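Side-chain contacts in acinetobacter secreted protease CpaA (Acinetobacter nosocomialis M2, PDB 6O38), which probably cleaves proteins at a zinc site and leaves the bacterium by type II secretion, binding the chaperone CpaB: residues 109-114 and 131-136; 174-179 and 185-190; 46-51 and 89-94; 268-273 and 539-544. All blocks are in the same frame, centred on the assembly; numbering follows the deposited sequence.

Contact 1. Residues 109-114 and 131-136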
# COMPACT_ATOMS: atom_id res chain seq x y z
N ILE A 109 -29.40 -14.59 -10.63
CA ILE A 109 -29.96 -13.40 -9.97
C ILE A 109 -30.05 -12.29 -11.00
O ILE A 109 -29.02 -11.93 -11.59
CB ILE A 109 -29.10 -12.98 -8.77
CG1 ILE A 109 -29.18 -14.02 -7.65
CG2 ILE A 109 -29.53 -11.61 -8.26
CD1 ILE A 109 -30.60 -14.33 -7.21
N PRO A 110 -31.23 -11.72 -11.25
CA PRO A 110 -31.33 -10.58 -12.17
C PRO A 110 -30.94 -9.29 -11.48
O PRO A 110 -31.48 -8.94 -10.43
CB PRO A 110 -32.82 -10.58 -12.56
CG PRO A 110 -33.50 -11.18 -11.38
CD PRO A 110 -32.55 -12.19 -10.80
N LEU A 111 -29.97 -8.58 -12.06
CA LEU A 111 -29.51 -7.31 -11.54
C LEU A 111 -29.91 -6.17 -12.47
O LEU A 111 -29.96 -6.34 -13.69
CB LEU A 111 -27.99 -7.31 -11.35
CG LEU A 111 -27.44 -8.28 -10.30
CD1 LEU A 111 -25.93 -8.11 -10.16
CD2 LEU A 111 -28.13 -8.10 -8.97
N THR A 112 -30.19 -5.01 -11.88
CA THR A 112 -30.50 -3.82 -12.65
C THR A 112 -29.20 -3.10 -13.03
O THR A 112 -28.10 -3.62 -12.83
CB THR A 112 -31.43 -2.90 -11.85
OG1 THR A 112 -30.73 -2.35 -10.74
CG2 THR A 112 -32.64 -3.68 -11.35
N THR A 113 -29.32 -1.90 -13.58
CA THR A 113 -28.17 -1.08 -13.93
C THR A 113 -27.72 -0.18 -12.79
O THR A 113 -26.79 0.61 -12.97
CB THR A 113 -28.48 -0.23 -15.16
OG1 THR A 113 -29.52 0.71 -14.86
CG2 THR A 113 -28.91 -1.11 -16.32
N ALA A 114 -28.37 -0.27 -11.62
CA ALA A 114 -27.97 0.54 -10.48
C ALA A 114 -26.56 0.18 -10.03
O ALA A 114 -26.16 -0.99 -10.03
CB ALA A 114 -28.95 0.34 -9.32
N ALA A 131 -26.20 -17.36 -8.68
CA ALA A 131 -25.17 -16.94 -9.62
C ALA A 131 -25.32 -15.46 -9.91
O ALA A 131 -26.42 -14.99 -10.22
CB ALA A 131 -25.25 -17.75 -10.92
N LEU A 132 -24.22 -14.72 -9.79
CA LEU A 132 -24.26 -13.32 -10.19
C LEU A 132 -24.13 -13.23 -11.71
O LEU A 132 -23.35 -13.96 -12.32
CB LEU A 132 -23.13 -12.54 -9.53
CG LEU A 132 -23.16 -12.46 -8.00
CD1 LEU A 132 -21.96 -11.67 -7.49
CD2 LEU A 132 -24.46 -11.83 -7.53
N PRO A 133 -24.90 -12.34 -12.35
CA PRO A 133 -24.82 -12.23 -13.81
C PRO A 133 -23.51 -11.59 -14.24
O PRO A 133 -22.97 -10.71 -13.56
CB PRO A 133 -26.01 -11.34 -14.16
CG PRO A 133 -26.22 -10.51 -12.95
CD PRO A 133 -25.87 -11.40 -11.78
N SER A 134 -23.00 -12.05 -15.37
CA SER A 134 -21.80 -11.47 -15.95
C SER A 134 -22.16 -10.34 -16.90
O SER A 134 -23.32 -10.17 -17.30
CB SER A 134 -20.98 -12.54 -16.68
OG SER A 134 -20.44 -13.48 -15.77
N ASP A 135 -21.14 -9.56 -17.27
CA ASP A 135 -21.27 -8.49 -18.26
C ASP A 135 -22.37 -7.50 -17.87
O ASP A 135 -23.34 -7.27 -18.59
CB ASP A 135 -21.52 -9.08 -19.64
CG ASP A 135 -20.41 -10.02 -20.06
OD1 ASP A 135 -19.24 -9.76 -19.74
OD2 ASP A 135 -20.73 -11.06 -20.66
N VAL A 136 -22.19 -6.91 -16.69
CA VAL A 136 -23.02 -5.83 -16.19
C VAL A 136 -22.21 -4.55 -16.26
O VAL A 136 -21.02 -4.58 -16.62
CB VAL A 136 -23.51 -6.12 -14.76
CG1 VAL A 136 -24.00 -7.55 -14.64
CG2 VAL A 136 -22.40 -5.85 -13.76
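Leu111 brings its CG and CD1 to the CG-CD edge of the Pro133 ring, the two side chains crossing at about a right angle. Leu111 CG sits 3.7 Å from Pro133 CG, and Leu111 CD1 reaches Pro133 CD at 3.7 Å. The leucine gets there by turning CG away from its own carbonyl carbon, beside the backbone N (chi1 -65°), while its CB already points at the other loop. Backbone approaches the proline from one face of its ring, with Ile109 O 3.2 Å from Pro133 CD. One backbone bond ties the two segments: Ile109 N donates to Ala131 O at 3.0 Å with an N-H...O angle of 166°. This illustrates how a strand pairing can hand over to apolar contact, because the bond continues the ladder of strands 106-108 and 129-131 just where regular structure stops and the Leu111-Pro133 packing begins. Around the pair, Ile109 and Leu111 rest on Val119 of strand 116-121. Strand 183-195 contributes Trp184, whose ring touches Leu111, Leu132 and Val136 and whose NE1 hydrogen-bonds to Pro133 O.

Contact 2. Residues 174-179 and 185-190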
# COMPACT_ATOMS: atom_id res chain seq x y z
N TRP A 174 -19.38 -8.44 -0.30
CA TRP A 174 -19.50 -7.34 -1.24
C TRP A 174 -18.61 -7.60 -2.45
O TRP A 174 -17.41 -7.87 -2.29
CB TRP A 174 -19.13 -6.00 -0.59
CG TRP A 174 -20.11 -5.52 0.44
CD1 TRP A 174 -20.31 -6.05 1.68
CD2 TRP A 174 -21.00 -4.41 0.33
NE1 TRP A 174 -21.28 -5.34 2.35
CE2 TRP A 174 -21.72 -4.33 1.54
CE3 TRP A 174 -21.26 -3.47 -0.67
CZ2 TRP A 174 -22.68 -3.35 1.77
CZ3 TRP A 174 -22.22 -2.50 -0.44
CH2 TRP A 174 -22.92 -2.44 0.77
N PHE A 175 -19.19 -7.53 -3.64
CA PHE A 175 -18.47 -7.75 -4.89
C PHE A 175 -18.60 -6.53 -5.79
O PHE A 175 -19.63 -5.85 -5.79
CB PHE A 175 -19.00 -8.98 -5.64
CG PHE A 175 -18.78 -10.28 -4.91
CD1 PHE A 175 -17.59 -10.97 -5.05
CD2 PHE A 175 -19.78 -10.81 -4.11
CE1 PHE A 175 -17.40 -12.17 -4.39
CE2 PHE A 175 -19.59 -12.01 -3.45
CZ PHE A 175 -18.40 -12.69 -3.59
N LYS A 176 -17.55 -6.27 -6.56
CA LYS A 176 -17.58 -5.25 -7.60
C LYS A 176 -17.13 -5.88 -8.91
O LYS A 176 -16.12 -6.59 -8.94
CB LYS A 176 -16.70 -4.05 -7.25
CG LYS A 176 -16.82 -2.89 -8.22
CD LYS A 176 -16.31 -1.59 -7.61
CE LYS A 176 -14.80 -1.61 -7.44
NZ LYS A 176 -14.27 -0.28 -7.03
N TYR A 177 -17.87 -5.63 -9.98
CA TYR A 177 -17.60 -6.24 -11.28
C TYR A 177 -16.59 -5.40 -12.05
O TYR A 177 -16.76 -4.19 -12.20
CB TYR A 177 -18.89 -6.39 -12.08
CG TYR A 177 -18.73 -7.16 -13.37
CD1 TYR A 177 -18.68 -8.55 -13.36
CD2 TYR A 177 -18.63 -6.50 -14.59
CE1 TYR A 177 -18.53 -9.26 -14.54
CE2 TYR A 177 -18.48 -7.21 -15.77
CZ TYR A 177 -18.43 -8.58 -15.74
OH TYR A 177 -18.28 -9.29 -16.91
N TYR A 178 -15.54 -6.06 -12.54
CA TYR A 178 -14.51 -5.43 -13.36
C TYR A 178 -14.65 -5.96 -14.78
O TYR A 178 -14.36 -7.14 -15.03
CB TYR A 178 -13.12 -5.70 -12.80
CG TYR A 178 -12.78 -4.92 -11.55
CD1 TYR A 178 -13.40 -5.20 -10.34
CD2 TYR A 178 -11.83 -3.91 -11.58
CE1 TYR A 178 -13.09 -4.49 -9.20
CE2 TYR A 178 -11.51 -3.19 -10.44
CZ TYR A 178 -12.14 -3.49 -9.25
OH TYR A 178 -11.83 -2.78 -8.12
N SER A 179 -15.09 -5.10 -15.71
CA SER A 179 -15.24 -5.54 -17.09
C SER A 179 -13.90 -5.82 -17.75
O SER A 179 -13.83 -6.60 -18.70
CB SER A 179 -16.02 -4.49 -17.89
OG SER A 179 -15.49 -3.19 -17.68
N VAL A 185 -15.13 -9.16 -8.30
CA VAL A 185 -13.96 -9.08 -7.43
C VAL A 185 -14.43 -8.77 -6.02
O VAL A 185 -15.19 -7.81 -5.83
CB VAL A 185 -12.95 -8.03 -7.92
CG1 VAL A 185 -11.82 -7.87 -6.92
CG2 VAL A 185 -12.41 -8.41 -9.29
N PRO A 186 -14.02 -9.54 -5.01
CA PRO A 186 -14.44 -9.23 -3.63
C PRO A 186 -13.80 -7.94 -3.14
O PRO A 186 -12.59 -7.76 -3.23
CB PRO A 186 -13.95 -10.45 -2.83
CG PRO A 186 -13.57 -11.49 -3.84
CD PRO A 186 -13.21 -10.76 -5.09
N GLU A 187 -14.64 -7.04 -2.62
CA GLU A 187 -14.18 -5.78 -2.06
C GLU A 187 -14.28 -5.72 -0.55
O GLU A 187 -13.49 -5.01 0.08
CB GLU A 187 -14.96 -4.60 -2.66
CG GLU A 187 -14.69 -4.35 -4.14
CD GLU A 187 -13.29 -3.83 -4.41
OE1 GLU A 187 -12.90 -3.76 -5.59
OE2 GLU A 187 -12.58 -3.49 -3.44
N TYR A 188 -15.23 -6.44 0.05
CA TYR A 188 -15.32 -6.54 1.50
C TYR A 188 -15.92 -7.89 1.86
O TYR A 188 -16.95 -8.28 1.31
CB TYR A 188 -16.17 -5.41 2.10
CG TYR A 188 -16.39 -5.56 3.59
CD1 TYR A 188 -15.40 -5.18 4.49
CD2 TYR A 188 -17.57 -6.08 4.09
CE1 TYR A 188 -15.60 -5.32 5.85
CE2 TYR A 188 -17.78 -6.21 5.45
CZ TYR A 188 -16.79 -5.83 6.33
OH TYR A 188 -16.98 -5.97 7.68
N ILE A 189 -15.26 -8.60 2.77
CA ILE A 189 -15.72 -9.90 3.25
C ILE A 189 -15.91 -9.80 4.76
O ILE A 189 -14.94 -9.54 5.49
CB ILE A 189 -14.73 -11.02 2.90
CG1 ILE A 189 -14.48 -11.07 1.39
CG2 ILE A 189 -15.24 -12.36 3.40
CD1 ILE A 189 -15.69 -11.49 0.58
N LYS A 190 -17.13 -10.00 5.22
CA LYS A 190 -17.40 -10.01 6.65
C LYS A 190 -16.76 -11.24 7.27
O LYS A 190 -17.11 -12.37 6.89
CB LYS A 190 -18.90 -9.99 6.92
CG LYS A 190 -19.28 -10.16 8.38
CD LYS A 190 -20.75 -9.88 8.60
CE LYS A 190 -21.16 -10.16 10.04
NZ LYS A 190 -22.64 -10.11 10.22
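Phe175 and Pro186 form an apolar patch on one face of this antiparallel pair, Phe175 CE1 lying 3.9 Å from Pro186 CG. On the other face Trp174 and Tyr188 meet through Trp174 CD1 and Tyr188 CD2, 3.6 Å apart. Their planes stand at 73°, and the indole carbon arrives at the edge of the tyrosine ring. Further along, Val185 CG2 packs 3.5 Å from Tyr178 CD1, the valine branch running roughly square to the phenol.

Outward from this core the contacts turn polar. Glu187 is bent at its second torsion (chi2 -69°), which folds the carboxylate back over the neighbouring strand. There Tyr178 OH donates to Glu187 OE1 at 2.9 Å; the acceptor lies at the edge of the phenol, in its plane, and the carboxylate is turned only 27° from the ring. Lys176 runs close by, but its NZ stays 4.0 Å from Glu187 OE1, beyond a salt bridge, so any electrostatic help is probably modest. Glu187 OE2 has a weak bond to Tyr545 OH, and Trp174 NE1 is held by Glu172.

Backbone bonds join Trp174 N to Tyr188 O and Glu187 N to Trp174 O, so two residues face one. That is a classic beta bulge, set here in the hairpin of strands 172-178 and 183-195 within a StcE-type beta-sandwich domain.

Contact 3. Residues 46-51 and 89-94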
# COMPACT_ATOMS: atom_id res chain seq x y z
N ASP A 46 -34.99 10.27 10.28
CA ASP A 46 -34.72 11.20 9.19
C ASP A 46 -34.32 10.45 7.93
O ASP A 46 -33.56 9.47 7.99
CB ASP A 46 -33.63 12.19 9.59
CG ASP A 46 -34.07 13.16 10.67
OD1 ASP A 46 -35.24 13.07 11.10
OD2 ASP A 46 -33.26 14.01 11.09
N LYS A 47 -34.84 10.90 6.79
CA LYS A 47 -34.59 10.26 5.51
C LYS A 47 -33.86 11.22 4.59
O LYS A 47 -34.26 12.39 4.45
CB LYS A 47 -35.90 9.81 4.86
CG LYS A 47 -35.73 9.22 3.46
CD LYS A 47 -37.07 8.86 2.84
CE LYS A 47 -37.76 7.75 3.62
NZ LYS A 47 -39.04 7.33 2.98
N ILE A 48 -32.79 10.74 3.96
CA ILE A 48 -32.02 11.51 2.98
C ILE A 48 -31.91 10.68 1.71
O ILE A 48 -31.55 9.49 1.77
CB ILE A 48 -30.62 11.88 3.51
CG1 ILE A 48 -30.73 12.93 4.61
CG2 ILE A 48 -29.73 12.37 2.38
CD1 ILE A 48 -29.39 13.47 5.07
N THR A 49 -32.22 11.29 0.57
CA THR A 49 -32.14 10.63 -0.72
C THR A 49 -31.25 11.45 -1.65
O THR A 49 -31.49 12.65 -1.83
CB THR A 49 -33.52 10.44 -1.34
OG1 THR A 49 -34.32 9.60 -0.50
CG2 THR A 49 -33.41 9.81 -2.72
N ILE A 50 -30.24 10.81 -2.22
CA ILE A 50 -29.28 11.46 -3.11
C ILE A 50 -29.56 11.00 -4.53
O ILE A 50 -29.52 9.80 -4.82
CB ILE A 50 -27.83 11.16 -2.70
CG1 ILE A 50 -27.58 11.57 -1.25
CG2 ILE A 50 -26.86 11.86 -3.63
CD1 ILE A 50 -26.19 11.24 -0.76
N ARG A 51 -29.84 11.95 -5.42
CA ARG A 51 -30.02 11.69 -6.83
C ARG A 51 -28.98 12.45 -7.63
O ARG A 51 -28.47 13.49 -7.19
CB ARG A 51 -31.43 12.08 -7.31
CG ARG A 51 -32.55 11.25 -6.73
CD ARG A 51 -33.89 11.69 -7.29
NE ARG A 51 -35.00 10.89 -6.78
CZ ARG A 51 -36.28 11.08 -7.11
NH1 ARG A 51 -37.22 10.30 -6.60
NH2 ARG A 51 -36.61 12.06 -7.94
N ASN A 89 -26.53 5.34 15.83
CA ASN A 89 -25.85 6.60 15.51
C ASN A 89 -25.22 6.56 14.12
O ASN A 89 -24.12 7.06 13.89
CB ASN A 89 -24.80 6.95 16.57
CG ASN A 89 -24.47 8.43 16.60
OD1 ASN A 89 -25.26 9.26 16.15
ND2 ASN A 89 -23.30 8.76 17.13
N LYS A 90 -25.93 5.95 13.17
CA LYS A 90 -25.45 5.81 11.80
C LYS A 90 -26.62 5.92 10.84
O LYS A 90 -27.78 5.68 11.20
CB LYS A 90 -24.72 4.47 11.59
CG LYS A 90 -23.37 4.38 12.27
CD LYS A 90 -22.77 2.99 12.14
CE LYS A 90 -23.61 1.95 12.87
NZ LYS A 90 -22.95 0.62 12.90
N TRP A 91 -26.31 6.29 9.60
CA TRP A 91 -27.29 6.33 8.53
C TRP A 91 -27.38 4.94 7.89
O TRP A 91 -26.40 4.46 7.31
CB TRP A 91 -26.92 7.37 7.47
CG TRP A 91 -27.11 8.79 7.92
CD1 TRP A 91 -26.19 9.60 8.50
CD2 TRP A 91 -28.31 9.57 7.80
NE1 TRP A 91 -26.73 10.84 8.76
CE2 TRP A 91 -28.04 10.84 8.34
CE3 TRP A 91 -29.59 9.31 7.30
CZ2 TRP A 91 -28.99 11.85 8.39
CZ3 TRP A 91 -30.54 10.32 7.35
CH2 TRP A 91 -30.24 11.57 7.90
N ILE A 92 -28.54 4.31 8.00
CA ILE A 92 -28.76 2.98 7.45
C ILE A 92 -29.16 3.12 5.99
O ILE A 92 -30.10 3.86 5.65
CB ILE A 92 -29.83 2.22 8.25
CG1 ILE A 92 -29.42 2.10 9.71
CG2 ILE A 92 -30.07 0.84 7.64
CD1 ILE A 92 -30.40 1.32 10.56
N ALA A 93 -28.46 2.41 5.11
CA ALA A 93 -28.72 2.50 3.68
C ALA A 93 -29.90 1.62 3.29
O ALA A 93 -30.09 0.53 3.82
CB ALA A 93 -27.48 2.08 2.89
N GLN A 94 -30.69 2.12 2.34
CA GLN A 94 -31.86 1.41 1.81
C GLN A 94 -31.55 1.06 0.35
O GLN A 94 -31.86 1.82 -0.56
CB GLN A 94 -33.12 2.26 1.93
CG GLN A 94 -33.31 2.91 3.30
CD GLN A 94 -33.63 1.89 4.38
OE1 GLN A 94 -34.32 0.90 4.13
NE2 GLN A 94 -33.14 2.14 5.58
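Trp91 reaches across to Ile48 and Asp46 inside a beta-sandwich domain of the StcE family, linking two strands that are not direct partners. Strand 79-85 pairs with both 47-52 and 90-98 and so lies between them in the pairing order; accordingly, the closest CA atoms of the two segments, those of Lys47 and Trp91, remain 8.8 Å apart. The example shows how one large side chain can span a distance that backbones leave unbridged.

Apolar packing carries most of the contact. The six-membered part of the indole, by its outer carbons CZ2, CZ3 and CH2, meets the long branch of Ile48 at about a right angle. Trp91 CH2 lies 3.6 Å from Ile48 CG1, and Trp91 CZ2 lies 3.7 Å from Ile48 CD1. Ile48 can present that branch because CG1 is turned away from its own carbonyl carbon (chi1 -71°) and the chain then runs extended to CD1. Asp46 adds its CB, 3.8 Å from Trp91 CH2.

Polar groups act mainly to orient these partners. Trp91 NE1, at the other end of the indole, hydrogen-bonds to Pro39 O, which helps fix the rotation of the ring, and Phe84 stands edge-to-face with it. Asp46 OD2 accepts from Asn43 N, turning the carboxylate toward its own loop. Backbone bonds from Asp46 and Ile48 to strand 79-85 hold their stretch in place.

Backbone meets ring as well: Asp46 O approaches obliquely, 3.2 Å from Trp91 CZ3.

Contact 4. Residues 268-273 and 539-544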
# COMPACT_ATOMS: atom_id res chain seq x y z
N GLU A 268 -1.62 -13.24 8.87
CA GLU A 268 -2.61 -13.47 7.82
C GLU A 268 -2.07 -14.51 6.85
O GLU A 268 -0.92 -14.42 6.42
CB GLU A 268 -2.94 -12.17 7.08
CG GLU A 268 -4.26 -12.21 6.32
CD GLU A 268 -4.61 -10.87 5.70
OE1 GLU A 268 -5.59 -10.82 4.92
OE2 GLU A 268 -3.91 -9.88 5.98
N PHE A 269 -2.91 -15.49 6.52
CA PHE A 269 -2.52 -16.57 5.62
C PHE A 269 -3.52 -16.64 4.47
O PHE A 269 -4.69 -16.32 4.63
CB PHE A 269 -2.47 -17.92 6.35
CG PHE A 269 -1.55 -17.94 7.53
CD1 PHE A 269 -1.97 -17.48 8.77
CD2 PHE A 269 -0.25 -18.42 7.41
CE1 PHE A 269 -1.12 -17.50 9.86
CE2 PHE A 269 0.60 -18.44 8.49
CZ PHE A 269 0.17 -17.98 9.72
N MSE A 270 -3.02 -17.07 3.32
CA MSE A 270 -3.85 -17.19 2.13
C MSE A 270 -3.55 -18.49 1.40
O MSE A 270 -2.40 -18.76 1.04
CB MSE A 270 -3.64 -16.00 1.20
CG MSE A 270 -4.49 -16.04 -0.06
SE MSE A 270 -3.96 -14.69 -1.35
CE MSE A 270 -2.17 -15.35 -1.75
N TYR A 271 -4.58 -19.30 1.18
CA TYR A 271 -4.39 -20.60 0.54
C TYR A 271 -4.22 -20.44 -0.96
O TYR A 271 -4.88 -19.60 -1.59
CB TYR A 271 -5.57 -21.52 0.84
CG TYR A 271 -5.30 -22.97 0.50
CD1 TYR A 271 -4.48 -23.75 1.31
CD2 TYR A 271 -5.84 -23.55 -0.64
CE1 TYR A 271 -4.22 -25.07 1.00
CE2 TYR A 271 -5.59 -24.87 -0.95
CZ TYR A 271 -4.78 -25.63 -0.13
OH TYR A 271 -4.52 -26.94 -0.44
N VAL A 272 -3.34 -21.25 -1.54
CA VAL A 272 -3.02 -21.20 -2.96
C VAL A 272 -3.24 -22.61 -3.50
O VAL A 272 -2.47 -23.53 -3.19
CB VAL A 272 -1.58 -20.73 -3.21
CG1 VAL A 272 -1.33 -20.58 -4.70
CG2 VAL A 272 -1.30 -19.43 -2.49
N SER A 273 -4.29 -22.78 -4.31
CA SER A 273 -4.71 -24.12 -4.72
C SER A 273 -3.66 -24.81 -5.57
O SER A 273 -3.30 -25.96 -5.32
CB SER A 273 -6.05 -24.04 -5.46
OG SER A 273 -7.11 -23.78 -4.57
N TYR A 539 6.34 -15.44 -6.78
CA TYR A 539 6.26 -15.77 -5.36
C TYR A 539 5.70 -14.62 -4.54
O TYR A 539 5.71 -14.68 -3.31
CB TYR A 539 7.64 -16.18 -4.85
CG TYR A 539 8.32 -17.19 -5.75
CD1 TYR A 539 7.79 -18.46 -5.93
CD2 TYR A 539 9.49 -16.86 -6.44
CE1 TYR A 539 8.40 -19.38 -6.76
CE2 TYR A 539 10.10 -17.78 -7.27
CZ TYR A 539 9.56 -19.03 -7.43
OH TYR A 539 10.17 -19.95 -8.25
N LEU A 540 5.21 -13.57 -5.20
CA LEU A 540 4.57 -12.44 -4.56
C LEU A 540 3.11 -12.39 -4.97
O LEU A 540 2.74 -12.79 -6.08
CB LEU A 540 5.26 -11.13 -4.94
CG LEU A 540 6.74 -11.00 -4.58
CD1 LEU A 540 7.30 -9.73 -5.18
CD2 LEU A 540 6.93 -11.02 -3.07
N TYR A 541 2.26 -11.90 -4.06
CA TYR A 541 0.83 -11.84 -4.30
C TYR A 541 0.29 -10.47 -3.93
O TYR A 541 0.78 -9.83 -2.99
CB TYR A 541 0.10 -12.93 -3.50
CG TYR A 541 0.55 -14.33 -3.86
CD1 TYR A 541 1.66 -14.90 -3.25
CD2 TYR A 541 -0.13 -15.07 -4.81
CE1 TYR A 541 2.08 -16.18 -3.58
CE2 TYR A 541 0.28 -16.35 -5.15
CZ TYR A 541 1.38 -16.90 -4.53
OH TYR A 541 1.80 -18.17 -4.86
N ASN A 542 -0.71 -10.02 -4.68
CA ASN A 542 -1.41 -8.77 -4.40
C ASN A 542 -1.95 -8.80 -2.97
O ASN A 542 -2.72 -9.70 -2.63
CB ASN A 542 -2.54 -8.57 -5.40
CG ASN A 542 -3.15 -7.18 -5.33
OD1 ASN A 542 -3.51 -6.69 -4.26
ND2 ASN A 542 -3.28 -6.53 -6.49
N PRO A 543 -1.56 -7.84 -2.12
CA PRO A 543 -1.96 -7.92 -0.70
C PRO A 543 -3.47 -7.96 -0.49
O PRO A 543 -3.94 -8.71 0.38
CB PRO A 543 -1.34 -6.65 -0.11
CG PRO A 543 -0.18 -6.34 -1.00
CD PRO A 543 -0.65 -6.71 -2.38
N LYS A 544 -4.23 -7.18 -1.25
CA LYS A 544 -5.68 -7.12 -1.05
C LYS A 544 -6.43 -8.21 -1.81
O LYS A 544 -7.33 -8.85 -1.25
CB LYS A 544 -6.20 -5.75 -1.48
CG LYS A 544 -7.72 -5.62 -1.40
CD LYS A 544 -8.17 -4.17 -1.51
CE LYS A 544 -9.65 -4.05 -1.19
NZ LYS A 544 -10.05 -4.89 -0.03
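Met270, deposited as selenomethionine, and Tyr541 join a strand of a StcE-type beta-sandwich domain to the loop that follows the zinc-binding helix 496-504. The two segments are separated by 265 residues in the chain, so a few side chains bring together parts far apart in sequence.

The main interaction is CH-pi. The terminal methyl of Met270, CE, sits over one face of the Tyr541 ring, 4.0 Å from its centroid and 29° off the normal. It is displaced toward the root of the ring, 3.6 Å from Tyr541 CG. The methionine chain leaves the strand extended and bends at its last torsion (chi3 64°), bringing the methyl onto the ring.

Plain apolar packing supplies the second support. Val272, two residues on, faces the same loop and approaches the phenol end obliquely, with CG2 4.2 Å from Tyr541 CZ.

Charged and polar groups border this buried patch. Arg235 forms a salt bridge with Glu268 and also donates to Pro543 O, tying strand and loop together. Glu268 OE2 lies close to Asp122 OD2 of the chaperone CpaB, like charges that the Arg235 bridge may offset, and Lys544 packs on Glu146 of that chaperone.

Within the loop, Asn542 closes an Asx turn: its OD1 accepts from Lys544 N at 3.1 Å, in the carbonyl plane.

Overall arrangement
The four contacts sample the chain from its N-terminal beta-sandwich domains toward the protease part. Contact 3 lies farthest out, its centre 24 Å from contact 1 and 37 Å from contact 4. Contacts 1 and 2, with centres 13 Å apart, meet directly: Tyr177 OH makes a weak bond with Asp135 N. Contact 2 in turn reaches contact 4, 17 Å away between centres, through a weak bond from Lys544 NZ to Glu187 O. Segment 539-544 of contact 4 follows the helix carrying zinc ligands His498 and His502 (His508 is the third), in a loop that contact 2 also touches through Tyr545. Contact 4 also meets the chaperone CpaB, and a sulfate lies about 5 Å from the Tyr541 side chain.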